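Local coordinates for galacto-N-biose/lacto-N-biose I transporter substrate-binding protein (Bifidobacterium longum, PDB 2Z8E), which binds galacto-N-biose and lacto-N-biose as the extracellular substrate-binding protein of an ABC transporter, probably handing the disaccharide to the membrane permease for uptake, at residues Q174-G179 and P229-S234; V248-E253 and G285-S290. All coordinates share one frame; numbering follows the deposited sequence.

Interaction 1. Residues Q174-G179 and P229-S234. With NGA (2-acetamido-2-deoxy-beta-D-galactopyranose), chain C.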
ATOM      1  N   GLN A 174       2.466  14.173   2.159  1.00 16.31           N
ATOM      2  CA  GLN A 174       1.792  13.432   3.203  1.00 16.90           C
ATOM      3  C   GLN A 174       2.837  12.924   4.163  1.00 17.95           C
ATOM      4  O   GLN A 174       3.424  11.851   3.950  1.00 17.94           O
ATOM      5  CB  GLN A 174       1.045  12.268   2.573  1.00 17.63           C
ATOM      6  CG  GLN A 174      -0.044  12.717   1.625  1.00 15.40           C
ATOM      7  CD  GLN A 174      -0.693  11.570   0.923  1.00 13.93           C
ATOM      8  OE1 GLN A 174      -0.710  10.442   1.424  1.00 15.10           O
ATOM      9  NE2 GLN A 174      -1.290  11.857  -0.204  1.00 15.22           N
ATOM     10  N   PRO A 175       3.112  13.712   5.227  1.00 18.70           N
ATOM     11  CA  PRO A 175       4.199  13.324   6.092  1.00 19.52           C
ATOM     12  C   PRO A 175       3.917  12.067   6.885  1.00 19.81           C
ATOM     13  O   PRO A 175       4.868  11.363   7.241  1.00 20.55           O
ATOM     14  CB  PRO A 175       4.375  14.544   7.017  1.00 20.28           C
ATOM     15  CG  PRO A 175       3.041  15.249   7.002  1.00 19.94           C
ATOM     16  CD  PRO A 175       2.488  14.998   5.627  1.00 19.22           C
ATOM     17  N   ASP A 176       2.647  11.790   7.183  1.00 20.78           N
ATOM     18  CA  ASP A 176       2.310  10.564   7.940  1.00 21.71           C
ATOM     19  C   ASP A 176       2.374   9.262   7.053  1.00 22.52           C
ATOM     20  O   ASP A 176       2.189   8.127   7.553  1.00 22.20           O
ATOM     21  CB  ASP A 176       0.938  10.695   8.547  1.00 21.56           C
ATOM     22  CG  ASP A 176      -0.105  10.994   7.525  1.00 23.56           C
ATOM     23  OD1 ASP A 176       0.282  11.435   6.416  1.00 23.69           O
ATOM     24  OD2 ASP A 176      -1.308  10.794   7.823  1.00 22.96           O
ATOM     25  N   GLU A 177       2.587   9.452   5.741  1.00 21.38           N
ATOM     26  CA  GLU A 177       2.692   8.338   4.791  1.00 21.04           C
ATOM     27  C   GLU A 177       4.038   8.297   4.088  1.00 21.18           C
ATOM     28  O   GLU A 177       4.208   7.518   3.142  1.00 20.51           O
ATOM     29  CB  GLU A 177       1.554   8.401   3.740  1.00 21.23           C
ATOM     30  CG  GLU A 177       0.174   7.881   4.273  1.00 21.03           C
ATOM     31  CD  GLU A 177       0.204   6.390   4.598  1.00 22.21           C
ATOM     32  OE1 GLU A 177       0.835   5.631   3.822  1.00 20.48           O
ATOM     33  OE2 GLU A 177      -0.401   5.967   5.620  1.00 19.65           O
ATOM     34  N   ALA A 178       5.001   9.103   4.540  1.00 19.30           N
ATOM     35  CA  ALA A 178       6.309   9.147   3.849  1.00 19.18           C
ATOM     36  C   ALA A 178       6.965   7.771   3.803  1.00 19.25           C
ATOM     37  O   ALA A 178       7.606   7.425   2.822  1.00 19.80           O
ATOM     38  CB  ALA A 178       7.233  10.114   4.471  1.00 17.85           C
ATOM     39  N   GLY A 179       6.829   7.007   4.887  1.00 18.81           N
ATOM     40  CA  GLY A 179       7.380   5.652   4.978  1.00 18.28           C
ATOM     41  C   GLY A 179       6.893   4.686   3.910  1.00 17.86           C
ATOM     42  O   GLY A 179       7.646   3.855   3.428  1.00 20.36           O
ATOM     43  N   PRO A 229      -1.619  15.891   6.963  1.00 21.77           N
ATOM     44  CA  PRO A 229      -1.394  14.442   7.030  1.00 22.16           C
ATOM     45  C   PRO A 229      -2.595  13.736   6.389  1.00 21.53           C
ATOM     46  O   PRO A 229      -3.743  14.194   6.533  1.00 21.70           O
ATOM     47  CB  PRO A 229      -1.271  14.167   8.531  1.00 22.61           C
ATOM     48  CG  PRO A 229      -0.982  15.522   9.136  1.00 22.49           C
ATOM     49  CD  PRO A 229      -1.766  16.483   8.300  1.00 22.31           C
ATOM     50  N   ARG A 230      -2.294  12.726   5.567  1.00 20.27           N
ATOM     51  CA  ARG A 230      -3.285  11.968   4.768  1.00 20.04           C
ATOM     52  C   ARG A 230      -4.563  11.546   5.526  1.00 19.81           C
ATOM     53  O   ARG A 230      -5.668  11.607   4.986  1.00 19.70           O
ATOM     54  CB  ARG A 230      -2.591  10.678   4.235  1.00 18.63           C
ATOM     55  CG  ARG A 230      -3.439   9.805   3.297  1.00 20.01           C
ATOM     56  CD  ARG A 230      -4.057  10.572   2.182  1.00 18.26           C
ATOM     57  NE  ARG A 230      -4.902   9.726   1.334  1.00 20.78           N
ATOM     58  CZ  ARG A 230      -6.222   9.534   1.509  1.00 21.30           C
ATOM     59  NH1 ARG A 230      -6.857  10.157   2.471  1.00 17.02           N
ATOM     60  NH2 ARG A 230      -6.923   8.749   0.684  1.00 20.50           N
ATOM     61  N   TRP A 231      -4.359  11.027   6.729  1.00 21.21           N
ATOM     62  CA  TRP A 231      -5.425  10.432   7.552  1.00 22.68           C
ATOM     63  C   TRP A 231      -6.108  11.440   8.505  1.00 24.78           C
ATOM     64  O   TRP A 231      -7.032  11.066   9.255  1.00 24.86           O
ATOM     65  CB  TRP A 231      -4.896   9.177   8.300  1.00 22.05           C
ATOM     66  CG  TRP A 231      -4.215   8.271   7.330  1.00 20.52           C
ATOM     67  CD1 TRP A 231      -2.903   7.890   7.339  1.00 21.93           C
ATOM     68  CD2 TRP A 231      -4.794   7.722   6.123  1.00 20.05           C
ATOM     69  NE1 TRP A 231      -2.628   7.130   6.193  1.00 21.47           N
ATOM     70  CE2 TRP A 231      -3.770   7.021   5.444  1.00 20.89           C
ATOM     71  CE3 TRP A 231      -6.064   7.783   5.547  1.00 19.96           C
ATOM     72  CZ2 TRP A 231      -3.989   6.352   4.231  1.00 20.26           C
ATOM     73  CZ3 TRP A 231      -6.294   7.097   4.335  1.00 20.93           C
ATOM     74  CH2 TRP A 231      -5.241   6.419   3.681  1.00 19.76           C
ATOM     75  N   ASP A 232      -5.707  12.711   8.420  1.00 26.21           N
ATOM     76  CA  ASP A 232      -6.335  13.784   9.235  1.00 28.18           C
ATOM     77  C   ASP A 232      -7.554  14.367   8.577  1.00 27.33           C
ATOM     78  O   ASP A 232      -7.647  14.423   7.349  1.00 27.80           O
ATOM     79  CB  ASP A 232      -5.351  14.934   9.587  1.00 28.93           C
ATOM     80  CG  ASP A 232      -4.429  14.583  10.743  1.00 33.84           C
ATOM     81  OD1 ASP A 232      -4.421  13.404  11.179  1.00 40.82           O
ATOM     82  OD2 ASP A 232      -3.678  15.480  11.218  1.00 39.99           O
ATOM     83  N   PRO A 233      -8.527  14.813   9.399  1.00 27.02           N
ATOM     84  CA  PRO A 233      -9.661  15.455   8.795  1.00 26.09           C
ATOM     85  C   PRO A 233      -9.301  16.628   7.876  1.00 25.02           C
ATOM     86  O   PRO A 233     -10.048  16.896   6.971  1.00 24.38           O
ATOM     87  CB  PRO A 233     -10.495  15.932  10.012  1.00 26.39           C
ATOM     88  CG  PRO A 233     -10.114  14.977  11.118  1.00 27.27           C
ATOM     89  CD  PRO A 233      -8.649  14.691  10.873  1.00 27.23           C
ATOM     90  N   SER A 234      -8.172  17.326   8.098  1.00 25.15           N
ATOM     91  CA  SER A 234      -7.785  18.424   7.172  1.00 24.64           C
ATOM     92  C   SER A 234      -7.557  17.945   5.727  1.00 23.43           C
ATOM     93  O   SER A 234      -7.742  18.707   4.752  1.00 22.73           O
ATOM     94  CB  SER A 234      -6.541  19.168   7.668  1.00 25.25           C
ATOM     95  OG  SER A 234      -5.475  18.269   7.979  1.00 27.11           O
TER
HETATM   96  C1  NGA C   1      -1.930   3.090   5.364  1.00 20.45           C
HETATM   97  C2  NGA C   1      -1.784   1.558   5.100  1.00 19.70           C
HETATM   98  C3  NGA C   1      -2.983   1.090   4.280  1.00 15.73           C
HETATM   99  C4  NGA C   1      -4.344   1.581   4.846  1.00 18.83           C
HETATM  100  C5  NGA C   1      -4.316   3.085   5.152  1.00 18.16           C
HETATM  101  C6  NGA C   1      -5.585   3.542   5.844  1.00 19.66           C
HETATM  102  C7  NGA C   1       0.236   0.239   4.716  1.00 20.47           C
HETATM  103  C8  NGA C   1       1.484   0.086   3.902  1.00 19.18           C
HETATM  104  N2  NGA C   1      -0.525   1.281   4.383  1.00 16.95           N
HETATM  105  O1  NGA C   1      -0.946   3.426   6.292  1.00 24.37           O
HETATM  106  O3  NGA C   1      -2.939  -0.342   4.096  1.00 18.38           O
HETATM  107  O4  NGA C   1      -4.711   0.784   6.005  1.00 20.56           O
HETATM  108  O5  NGA C   1      -3.178   3.378   5.969  1.00 19.07           O
HETATM  109  O6  NGA C   1      -6.728   3.470   4.949  1.00 21.23           O
HETATM  110  O7  NGA C   1      -0.061  -0.543   5.632  1.00 20.61           O
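Glu177 and Trp231 meet at the reducing end of the bound sugar. Glu177 OE2 takes the indole N-H of Trp231 almost straight (NE1 to OE2 2.6 Å, 174°), in the ring plane but 32° out of the carboxylate plane on its anti side. The same OE2 also accepts a hydrogen bond from O1 of the N-acetylgalactosamine at 2.7 Å. Carboxylate and indole planes stand nearly perpendicular. The sugar's C6 sits over one indole face toward the rim, with Trp231 CZ2 3.4 Å from its C5; such sugar-on-tryptophan stacking is familiar from carbohydrate-binding proteins. The other face rests on Arg230, whose CG sits over the ring centre. With an alanine here, the sugar would probably lose the stacking surface against C5 and C6, Glu177 OE2 its indole donor and Arg230 CG the ring it packs on. Behind this layer, Pro229 to Asp232 form a type I beta turn, and Asp176 grips its backbone: OD1 accepts Arg230 N at 3.0 Å, while OD2 receives Trp231 N at 3.2 Å through its syn lone pair. With CG between backbone N and carbonyl carbon (chi1 56°), the carboxylate reaches both amides. Further out, Gln174 runs beside Arg230; Gln174 NE2 bonds to Ser172 OG, and Asn180 holds Glu177 OE1.

Interaction 2. Residues V248-E253 and G285-S290; sequences VAAAWE and GPDGGS. With GAL (beta-D-galactopyranose), chain B; NGA (2-acetamido-2-deoxy-beta-D-galactopyranose), chain C.
Asp287 meets both Ala250 and Trp252 across this buried contact. Its side chain, with CG anti to the backbone N (chi1 176°), extends to the methyl of Ala250, OD2 lying 3.7 Å from CB. Its carbonyl O receives the indole N-H of Trp252 (NE1 to O 2.8 Å, 156°), close to the ring plane and tilted 19° from the carbonyl plane. This bond helps fix the rotation of an indole that lies between Ala250 CB on one face and the disaccharide on the other. Galactose C1 sits over the ring centre and Trp252 CH2 comes 3.6 Å from C3 of the N-acetylgalactosamine, so one tryptophan underlies both sugars. At Gly288 the chain passes 3.2 Å from galactose O2, measured from CA; a side chain would clash with O2 and with the indole. Gly289, whose backbone angles would push a CB against the preceding carbonyl O, gives its N-H to galactose O2 at 3.0 Å and, weakly, to O3. Ser290 OG lies 2.8 Å from galactose O3, and Asp128 bonds both to Ser290 N and to the sugar. The 285-290 loop leads into strand 290-294; Asp287 packs on Asn180 and Met181 of helix 178-187 and on Leu132 of strand 121-137, which pairs with strand 246-250.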
ATOM      1  N   VAL A 248      -0.536  12.188  -5.956  1.00 15.15           N
ATOM      2  CA  VAL A 248      -0.123  10.810  -5.981  1.00 14.48           C
ATOM      3  C   VAL A 248      -1.062  10.051  -5.004  1.00 15.16           C
ATOM      4  O   VAL A 248      -1.500  10.600  -3.970  1.00 13.90           O
ATOM      5  CB  VAL A 248       1.340  10.661  -5.471  1.00 13.51           C
ATOM      6  CG1 VAL A 248       1.721   9.217  -5.269  1.00 14.62           C
ATOM      7  CG2 VAL A 248       2.371  11.416  -6.413  1.00 11.96           C
ATOM      8  N   ALA A 249      -1.384   8.806  -5.359  1.00 14.66           N
ATOM      9  CA  ALA A 249      -2.163   7.957  -4.497  1.00 14.35           C
ATOM     10  C   ALA A 249      -1.805   6.536  -4.793  1.00 14.44           C
ATOM     11  O   ALA A 249      -1.533   6.173  -5.954  1.00 13.70           O
ATOM     12  CB  ALA A 249      -3.727   8.190  -4.704  1.00 15.39           C
ATOM     13  N   ALA A 250      -1.840   5.710  -3.764  1.00 14.55           N
ATOM     14  CA  ALA A 250      -1.805   4.264  -3.998  1.00 15.87           C
ATOM     15  C   ALA A 250      -3.135   3.858  -4.654  1.00 15.03           C
ATOM     16  O   ALA A 250      -4.188   4.462  -4.377  1.00 16.23           O
ATOM     17  CB  ALA A 250      -1.596   3.523  -2.687  1.00 13.90           C
ATOM     18  N   ALA A 251      -3.124   2.827  -5.511  1.00 16.08           N
ATOM     19  CA  ALA A 251      -4.342   2.466  -6.257  1.00 15.47           C
ATOM     20  C   ALA A 251      -5.514   2.094  -5.347  1.00 16.37           C
ATOM     21  O   ALA A 251      -6.651   2.410  -5.715  1.00 16.16           O
ATOM     22  CB  ALA A 251      -4.082   1.341  -7.274  1.00 16.59           C
ATOM     23  N   TRP A 252      -5.223   1.432  -4.207  1.00 15.95           N
ATOM     24  CA  TRP A 252      -6.251   0.965  -3.232  1.00 17.64           C
ATOM     25  C   TRP A 252      -6.964   2.174  -2.542  1.00 18.04           C
ATOM     26  O   TRP A 252      -7.991   2.008  -1.851  1.00 17.73           O
ATOM     27  CB  TRP A 252      -5.702  -0.058  -2.193  1.00 15.95           C
ATOM     28  CG  TRP A 252      -4.382   0.312  -1.570  1.00 16.61           C
ATOM     29  CD1 TRP A 252      -3.130  -0.196  -1.887  1.00 15.13           C
ATOM     30  CD2 TRP A 252      -4.160   1.296  -0.548  1.00 15.20           C
ATOM     31  NE1 TRP A 252      -2.161   0.408  -1.111  1.00 14.37           N
ATOM     32  CE2 TRP A 252      -2.768   1.339  -0.301  1.00 16.32           C
ATOM     33  CE3 TRP A 252      -5.020   2.169   0.182  1.00 17.16           C
ATOM     34  CZ2 TRP A 252      -2.212   2.204   0.631  1.00 15.66           C
ATOM     35  CZ3 TRP A 252      -4.455   3.031   1.117  1.00 13.99           C
ATOM     36  CH2 TRP A 252      -3.072   3.049   1.319  1.00 15.04           C
ATOM     37  N   GLU A 253      -6.414   3.377  -2.736  1.00 17.61           N
ATOM     38  CA  GLU A 253      -7.037   4.608  -2.192  1.00 17.84           C
ATOM     39  C   GLU A 253      -8.331   4.992  -2.874  1.00 18.20           C
ATOM     40  O   GLU A 253      -9.095   5.777  -2.304  1.00 19.25           O
ATOM     41  CB  GLU A 253      -6.074   5.816  -2.262  1.00 17.03           C
ATOM     42  CG  GLU A 253      -4.899   5.696  -1.290  1.00 14.95           C
ATOM     43  CD  GLU A 253      -4.112   7.009  -1.177  1.00 19.24           C
ATOM     44  OE1 GLU A 253      -4.758   8.058  -0.941  1.00 19.02           O
ATOM     45  OE2 GLU A 253      -2.857   6.982  -1.331  1.00 20.41           O
ATOM     46  N   GLY A 285       6.103   2.558  -8.251  1.00 15.51           N
ATOM     47  CA  GLY A 285       6.623   1.793  -7.137  1.00 14.56           C
ATOM     48  C   GLY A 285       5.471   1.324  -6.262  1.00 16.15           C
ATOM     49  O   GLY A 285       4.325   1.769  -6.416  1.00 16.03           O
ATOM     50  N   PRO A 286       5.761   0.386  -5.359  1.00 16.30           N
ATOM     51  CA  PRO A 286       4.763  -0.084  -4.420  1.00 16.47           C
ATOM     52  C   PRO A 286       4.566   0.803  -3.176  1.00 16.73           C
ATOM     53  O   PRO A 286       5.524   1.318  -2.589  1.00 16.92           O
ATOM     54  CB  PRO A 286       5.297  -1.464  -4.004  1.00 16.02           C
ATOM     55  CG  PRO A 286       6.823  -1.332  -4.112  1.00 16.84           C
ATOM     56  CD  PRO A 286       7.054  -0.339  -5.256  1.00 17.76           C
ATOM     57  N   ASP A 287       3.307   0.931  -2.792  1.00 17.20           N
ATOM     58  CA  ASP A 287       2.883   1.568  -1.572  1.00 16.76           C
ATOM     59  C   ASP A 287       1.810   0.617  -0.976  1.00 16.88           C
ATOM     60  O   ASP A 287       0.660   0.553  -1.441  1.00 17.80           O
ATOM     61  CB  ASP A 287       2.333   2.944  -1.930  1.00 16.16           C
ATOM     62  CG  ASP A 287       1.755   3.678  -0.749  1.00 17.96           C
ATOM     63  OD1 ASP A 287       1.682   3.077   0.363  1.00 16.65           O
ATOM     64  OD2 ASP A 287       1.345   4.859  -0.945  1.00 20.02           O
ATOM     65  N   GLY A 288       2.191  -0.160   0.024  1.00 17.45           N
ATOM     66  CA  GLY A 288       1.239  -1.092   0.589  1.00 17.37           C
ATOM     67  C   GLY A 288       1.092  -2.285  -0.378  1.00 18.52           C
ATOM     68  O   GLY A 288       1.998  -2.527  -1.194  1.00 17.71           O
ATOM     69  N   GLY A 289      -0.052  -2.978  -0.308  1.00 18.54           N
ATOM     70  CA  GLY A 289      -0.213  -4.308  -0.929  1.00 18.10           C
ATOM     71  C   GLY A 289       0.093  -5.336   0.140  1.00 18.26           C
ATOM     72  O   GLY A 289       1.127  -5.246   0.818  1.00 19.29           O
ATOM     73  N   SER A 290      -0.801  -6.309   0.321  1.00 18.47           N
ATOM     74  CA  SER A 290      -0.678  -7.203   1.450  1.00 18.47           C
ATOM     75  C   SER A 290      -0.892  -8.662   1.068  1.00 19.02           C
ATOM     76  O   SER A 290      -1.492  -8.979   0.042  1.00 17.25           O
ATOM     77  CB  SER A 290      -1.663  -6.838   2.569  1.00 18.94           C
ATOM     78  OG  SER A 290      -1.767  -5.437   2.802  1.00 20.65           O
TER
HETATM   79  C1  GAL B   2      -3.482  -0.730   2.821  1.00 18.74           C
HETATM   80  C2  GAL B   2      -2.803  -2.022   2.362  1.00 18.91           C
HETATM   81  C3  GAL B   2      -3.515  -2.557   1.124  1.00 18.29           C
HETATM   82  C4  GAL B   2      -5.030  -2.675   1.356  1.00 19.50           C
HETATM   83  C5  GAL B   2      -5.599  -1.306   1.809  1.00 18.76           C
HETATM   84  C6  GAL B   2      -7.025  -1.449   2.328  1.00 19.06           C
HETATM   85  O2  GAL B   2      -1.421  -1.836   2.148  1.00 17.86           O
HETATM   86  O3  GAL B   2      -2.903  -3.789   0.852  1.00 18.44           O
HETATM   87  O4  GAL B   2      -5.223  -3.639   2.409  1.00 19.65           O
HETATM   88  O5  GAL B   2      -4.856  -0.958   2.966  1.00 18.98           O
HETATM   89  O6  GAL B   2      -7.749  -0.235   2.190  1.00 21.12           O
HETATM   90  C1  NGA C   1      -1.930   3.090   5.364  1.00 20.45           C
HETATM   91  C2  NGA C   1      -1.784   1.558   5.100  1.00 19.70           C
HETATM   92  C3  NGA C   1      -2.983   1.090   4.280  1.00 15.73           C
HETATM   93  C4  NGA C   1      -4.344   1.581   4.846  1.00 18.83           C
HETATM   94  C5  NGA C   1      -4.316   3.085   5.152  1.00 18.16           C
HETATM   95  C6  NGA C   1      -5.585   3.542   5.844  1.00 19.66           C
HETATM   96  C7  NGA C   1       0.236   0.239   4.716  1.00 20.47           C
HETATM   97  C8  NGA C   1       1.484   0.086   3.902  1.00 19.18           C
HETATM   98  N2  NGA C   1      -0.525   1.281   4.383  1.00 16.95           N
HETATM   99  O1  NGA C   1      -0.946   3.426   6.292  1.00 24.37           O
HETATM  100  O3  NGA C   1      -2.939  -0.342   4.096  1.00 18.38           O
HETATM  101  O4  NGA C   1      -4.711   0.784   6.005  1.00 20.56           O
HETATM  102  O5  NGA C   1      -3.178   3.378   5.969  1.00 19.07           O
HETATM  103  O6  NGA C   1      -6.728   3.470   4.949  1.00 21.23           O
HETATM  104  O7  NGA C   1      -0.061  -0.543   5.632  1.00 20.61           O

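How the interactions relate
Interaction 1 closes before interaction 2 opens along the chain, helix 233-240 being followed by strand 246-250. Their centres lie about 14 Å apart, interaction 2 near the middle of the molecule and interaction 1 further out, and both touch the N-acetylgalactosamine unit; the galactose end is handled by interaction 2. They are joined directly by the salt bridge from Arg230 NH2 to Glu253 OE1 (2.8 Å), which ties the turn at 229-232 to the segment just after strand 246-250. Helix 178-187 begins within interaction 1 and packs against interaction 2. Two tryptophans, one from each contact, thus line a single sugar site, consistent with the ligand-binding cleft of solute-binding proteins.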